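Local coordinates for protein ribonucleoside triphosphate reductase (Lactobacillus leichmannii, PDB 1L1L) that catalyses the adenosylcobalamin-dependent reduction of ribonucleoside triphosphates to 2'-deoxyribonucleoside triphosphates, as an allosterically regulated monomeric class II enzyme, at residues P64-Q67 with D68-L72; E83-Y86 with K87-G91. All coordinates share one frame; numbering follows the deposited sequence.

Contact 1: residues P64-Q67 with D68-L72; sequences PRLQ and DSPSL
Asp68 and Pro70, the latter with Leu66 as its partner, carry this contact, in which a short 3-10 turn, residues 64-67, runs out into the loop that leads to helix 72-90. In a 3-10 turn each N-H bonds to the carbonyl three residues earlier, and Asp68 continues the pattern: its N donates to Arg65 O over 3.0 Å, with an N-H...O angle of 160°. The carboxylate of Asp68 is turned back over the turn by a chi1 of -51°, which sets CG beside its own backbone N; OD2 then comes to 3.6 Å from Pro64 O, a proximity and not a bond.

Beyond Ser69, the chain folds back and Pro70 turns its CB toward the 3-10 turn. The side chains of Leu66 and Pro70 cross at about a right angle, and Leu66 also reaches Leu78 of helix 72-90. Arg65 is turned away from the loop, lying between helices 72-90 and 512-536, and makes its salt bridge from NH2 to Asp63 OD2. Ser71 then serves as N-cap, its OG accepting from Leu74 N. Across the turn itself, Pro70 CD rests 3.8 Å from Leu66 O, while Pro70 CB meets the Leu66 methyl CD2 at 4.0 Å.

Contact 2: residues E83-Y86 with K87-G91; sequences ERLY and KLIYG
From Glu83 to Tyr90 the chain is regular alpha-helix, and the backbone N atoms of Lys87, Leu88, Ile89 and Tyr90 each donate to the carbonyl O four residues earlier, the bond from Ile89 N to Leu85 O being close to straight, at 174° and 3.0 Å.

The same four-residue spacing brings side chains together. Tyr86 and Tyr90 lie side by side and point the same way, since both carry CG opposite the backbone N (chi1 -177° for Tyr86). Their planes are only 16° apart, yet the rings are slid so far that they barely overlap, with centroids 5.7 Å apart. Contact is made instead by Tyr86 CE1, 3.8 Å from Tyr90 CB, and by Tyr86 OH, 3.8 Å from Tyr90 CD1. Leu85 and Ile89 repeat the i, i+4 pairing, Leu85 CG lying 4.1 Å from Ile89 CD1.

Helices 9-18 and 48-60 flank the tyrosines, and helix 436-450 packs on Leu85 and Leu88. Tyr86 OH is hydrogen-bonded to Asp49 O, and Tyr90 stacks on Trp48. The chemistry implies a buried side of the helix, formed by Leu85, Tyr86, Leu88, Ile89 and Tyr90, that is largely apolar and whose phenol of Tyr86 is satisfied by a neighbouring backbone carbonyl.

Contact 1 comes first along the chain and contact 2 follows, both in the part of the protein assigned to the ribonucleotide reductase alpha-domain family. Helix 72-90 joins them: residues 64-71 lead into it, and residues 83-90 lie in its C-terminal part, shortly before strand 94-96. Their centres are 23 Å apart, and their nearest atoms, about 9 Å apart, do not touch. Helix 48-60 precedes contact 1 in the chain and packs against Tyr86, Ile89 and Tyr90 of contact 2. Contact 1 sits at the surface, its centre about 33 Å from the centre of the chain, whereas contact 2 is buried at about 24 Å. One helix thus runs from an exposed, capped start to a part buried among helices 9-18, 48-60 and 436-450.

Contact 1: residues P64-Q67 with D68-L72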
loop_
_atom_site.group_PDB
_atom_site.type_symbol
_atom_site.label_atom_id
_atom_site.label_comp_id
_atom_site.label_asym_id
_atom_site.label_seq_id
_atom_site.Cartn_x
_atom_site.Cartn_y
_atom_site.Cartn_z
ATOM N N PRO A 64 14.064 -21.218 2.693
ATOM C CA PRO A 64 15.313 -21.371 3.444
ATOM C C PRO A 64 16.006 -22.736 3.335
ATOM O O PRO A 64 17.226 -22.820 3.457
ATOM C CB PRO A 64 14.886 -21.050 4.872
ATOM C CG PRO A 64 13.499 -21.587 4.919
ATOM C CD PRO A 64 12.913 -21.112 3.610
ATOM N N ARG A 65 15.228 -23.792 3.116
ATOM C CA ARG A 65 15.787 -25.137 3.000
ATOM C C ARG A 65 16.759 -25.215 1.830
ATOM O O ARG A 65 17.740 -25.955 1.876
ATOM C CB ARG A 65 14.663 -26.159 2.823
ATOM C CG ARG A 65 13.868 -26.416 4.080
ATOM C CD ARG A 65 12.684 -27.312 3.803
ATOM N NE ARG A 65 11.725 -26.693 2.891
ATOM C CZ ARG A 65 10.622 -27.291 2.455
ATOM N NH1 ARG A 65 10.337 -28.529 2.842
ATOM N NH2 ARG A 65 9.798 -26.655 1.638
ATOM N N LEU A 66 16.484 -24.439 0.784
ATOM C CA LEU A 66 17.338 -24.410 -0.400
ATOM C C LEU A 66 18.719 -23.849 -0.070
ATOM O O LEU A 66 19.598 -23.795 -0.929
ATOM C CB LEU A 66 16.698 -23.557 -1.500
ATOM C CG LEU A 66 15.411 -24.065 -2.154
ATOM C CD1 LEU A 66 14.833 -22.965 -3.053
ATOM C CD2 LEU A 66 15.700 -25.331 -2.956
ATOM N N GLN A 67 18.902 -23.424 1.173
ATOM C CA GLN A 67 20.176 -22.866 1.605
ATOM C C GLN A 67 21.069 -23.931 2.232
ATOM O O GLN A 67 22.279 -23.745 2.365
ATOM C CB GLN A 67 19.933 -21.749 2.619
ATOM C CG GLN A 67 19.014 -20.648 2.111
ATOM C CD GLN A 67 19.524 -20.012 0.834
ATOM O OE1 GLN A 67 20.647 -19.512 0.783
ATOM N NE2 GLN A 67 18.698 -20.025 -0.207
ATOM N N ASP A 68 20.462 -25.052 2.610
ATOM C CA ASP A 68 21.184 -26.148 3.249
ATOM C C ASP A 68 21.232 -27.415 2.392
ATOM O O ASP A 68 20.426 -28.330 2.585
ATOM C CB ASP A 68 20.522 -26.462 4.588
ATOM C CG ASP A 68 20.338 -25.226 5.446
ATOM O OD1 ASP A 68 21.363 -24.645 5.874
ATOM O OD2 ASP A 68 19.172 -24.829 5.683
ATOM N N SER A 69 22.184 -27.462 1.456
ATOM C CA SER A 69 22.347 -28.610 0.559
ATOM C C SER A 69 21.005 -29.301 0.336
ATOM O O SER A 69 20.770 -30.408 0.826
ATOM C CB SER A 69 23.357 -29.604 1.144
ATOM O OG SER A 69 24.651 -29.028 1.254
ATOM N N PRO A 70 20.105 -28.652 -0.417
ATOM C CA PRO A 70 18.783 -29.218 -0.689
ATOM C C PRO A 70 18.849 -30.593 -1.337
ATOM O O PRO A 70 19.658 -30.826 -2.236
ATOM C CB PRO A 70 18.147 -28.173 -1.605
ATOM C CG PRO A 70 19.322 -27.647 -2.367
ATOM C CD PRO A 70 20.357 -27.479 -1.275
ATOM N N SER A 71 17.997 -31.501 -0.873
ATOM C CA SER A 71 17.958 -32.843 -1.427
ATOM C C SER A 71 17.344 -32.756 -2.817
ATOM O O SER A 71 16.670 -31.775 -3.149
ATOM C CB SER A 71 17.109 -33.762 -0.551
ATOM O OG SER A 71 15.764 -33.322 -0.510
ATOM N N LEU A 72 17.581 -33.783 -3.625
ATOM C CA LEU A 72 17.054 -33.834 -4.980
ATOM C C LEU A 72 15.535 -33.821 -4.921
ATOM O O LEU A 72 14.880 -33.186 -5.747
ATOM C CB LEU A 72 17.541 -35.108 -5.684
ATOM C CG LEU A 72 17.253 -35.284 -7.174
ATOM C CD1 LEU A 72 17.978 -34.210 -7.964
ATOM C CD2 LEU A 72 17.727 -36.669 -7.621
#

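Contact 2: residues E83-Y86 with K87-G91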
loop_
_atom_site.group_PDB
_atom_site.type_symbol
_atom_site.label_atom_id
_atom_site.label_comp_id
_atom_site.label_asym_id
_atom_site.label_seq_id
_atom_site.Cartn_x
_atom_site.Cartn_y
_atom_site.Cartn_z
ATOM N N GLU A 83 5.477 -24.645 -10.414
ATOM C CA GLU A 83 4.742 -24.827 -11.652
ATOM C C GLU A 83 3.257 -24.596 -11.409
ATOM O O GLU A 83 2.571 -24.036 -12.255
ATOM C CB GLU A 83 4.987 -26.235 -12.222
ATOM C CG GLU A 83 6.444 -26.519 -12.501
ATOM C CD GLU A 83 6.651 -27.850 -13.211
ATOM O OE1 GLU A 83 5.832 -28.768 -12.978
ATOM O OE2 GLU A 83 7.635 -27.963 -13.981
ATOM N N ARG A 84 2.756 -25.027 -10.254
ATOM C CA ARG A 84 1.346 -24.814 -9.923
ATOM C C ARG A 84 1.140 -23.306 -9.732
ATOM O O ARG A 84 0.166 -22.717 -10.208
ATOM C CB ARG A 84 0.985 -25.520 -8.615
ATOM C CG ARG A 84 0.709 -27.010 -8.706
ATOM C CD ARG A 84 0.378 -27.545 -7.311
ATOM N NE ARG A 84 1.585 -27.708 -6.505
ATOM C CZ ARG A 84 1.596 -27.878 -5.185
ATOM N NH1 ARG A 84 0.455 -27.902 -4.502
ATOM N NH2 ARG A 84 2.750 -28.040 -4.551
ATOM N N LEU A 85 2.082 -22.701 -9.025
ATOM C CA LEU A 85 2.031 -21.274 -8.744
ATOM C C LEU A 85 1.973 -20.529 -10.074
ATOM O O LEU A 85 1.104 -19.687 -10.275
ATOM C CB LEU A 85 3.263 -20.877 -7.935
ATOM C CG LEU A 85 3.217 -19.629 -7.050
ATOM C CD1 LEU A 85 1.989 -19.653 -6.155
ATOM C CD2 LEU A 85 4.495 -19.576 -6.222
ATOM N N TYR A 86 2.878 -20.864 -10.993
ATOM C CA TYR A 86 2.889 -20.212 -12.292
ATOM C C TYR A 86 1.546 -20.346 -12.999
ATOM O O TYR A 86 1.037 -19.374 -13.564
ATOM C CB TYR A 86 3.996 -20.790 -13.180
ATOM C CG TYR A 86 4.115 -20.098 -14.518
ATOM C CD1 TYR A 86 3.155 -20.276 -15.516
ATOM C CD2 TYR A 86 5.168 -19.227 -14.771
ATOM C CE1 TYR A 86 3.242 -19.592 -16.731
ATOM C CE2 TYR A 86 5.269 -18.544 -15.975
ATOM C CZ TYR A 86 4.305 -18.726 -16.944
ATOM O OH TYR A 86 4.394 -18.011 -18.113
ATOM N N LYS A 87 0.970 -21.547 -12.983
ATOM C CA LYS A 87 -0.309 -21.767 -13.646
ATOM C C LYS A 87 -1.438 -20.947 -13.017
ATOM O O LYS A 87 -2.335 -20.469 -13.714
ATOM C CB LYS A 87 -0.672 -23.259 -13.619
ATOM C CG LYS A 87 -1.997 -23.580 -14.279
ATOM C CD LYS A 87 -2.257 -25.094 -14.337
ATOM C CE LYS A 87 -3.650 -25.392 -14.892
ATOM N NZ LYS A 87 -3.963 -26.857 -14.978
ATOM N N LEU A 88 -1.391 -20.806 -11.698
ATOM C CA LEU A 88 -2.394 -20.055 -10.953
ATOM C C LEU A 88 -2.352 -18.556 -11.255
ATOM O O LEU A 88 -3.379 -17.944 -11.562
ATOM C CB LEU A 88 -2.183 -20.261 -9.451
ATOM C CG LEU A 88 -3.087 -19.449 -8.526
ATOM C CD1 LEU A 88 -4.547 -19.813 -8.749
ATOM C CD2 LEU A 88 -2.680 -19.710 -7.082
ATOM N N ILE A 89 -1.157 -17.988 -11.163
ATOM C CA ILE A 89 -0.951 -16.562 -11.400
ATOM C C ILE A 89 -1.112 -16.200 -12.867
ATOM O O ILE A 89 -1.748 -15.203 -13.192
ATOM C CB ILE A 89 0.443 -16.122 -10.911
ATOM C CG1 ILE A 89 0.562 -16.393 -9.404
ATOM C CG2 ILE A 89 0.659 -14.628 -11.196
ATOM C CD1 ILE A 89 1.958 -16.225 -8.864
ATOM N N TYR A 90 -0.543 -17.010 -13.756
ATOM C CA TYR A 90 -0.653 -16.748 -15.194
ATOM C C TYR A 90 -2.107 -16.612 -15.592
ATOM O O TYR A 90 -2.451 -15.799 -16.457
ATOM C CB TYR A 90 -0.029 -17.897 -16.006
ATOM C CG TYR A 90 -0.063 -17.698 -17.508
ATOM C CD1 TYR A 90 0.811 -16.810 -18.138
ATOM C CD2 TYR A 90 -0.986 -18.382 -18.302
ATOM C CE1 TYR A 90 0.766 -16.609 -19.525
ATOM C CE2 TYR A 90 -1.042 -18.187 -19.685
ATOM C CZ TYR A 90 -0.169 -17.302 -20.285
ATOM O OH TYR A 90 -0.247 -17.096 -21.644
ATOM N N GLY A 91 -2.954 -17.435 -14.976
ATOM C CA GLY A 91 -4.374 -17.420 -15.268
ATOM C C GLY A 91 -5.118 -16.303 -14.561
ATOM O O GLY A 91 -6.310 -16.092 -14.798
#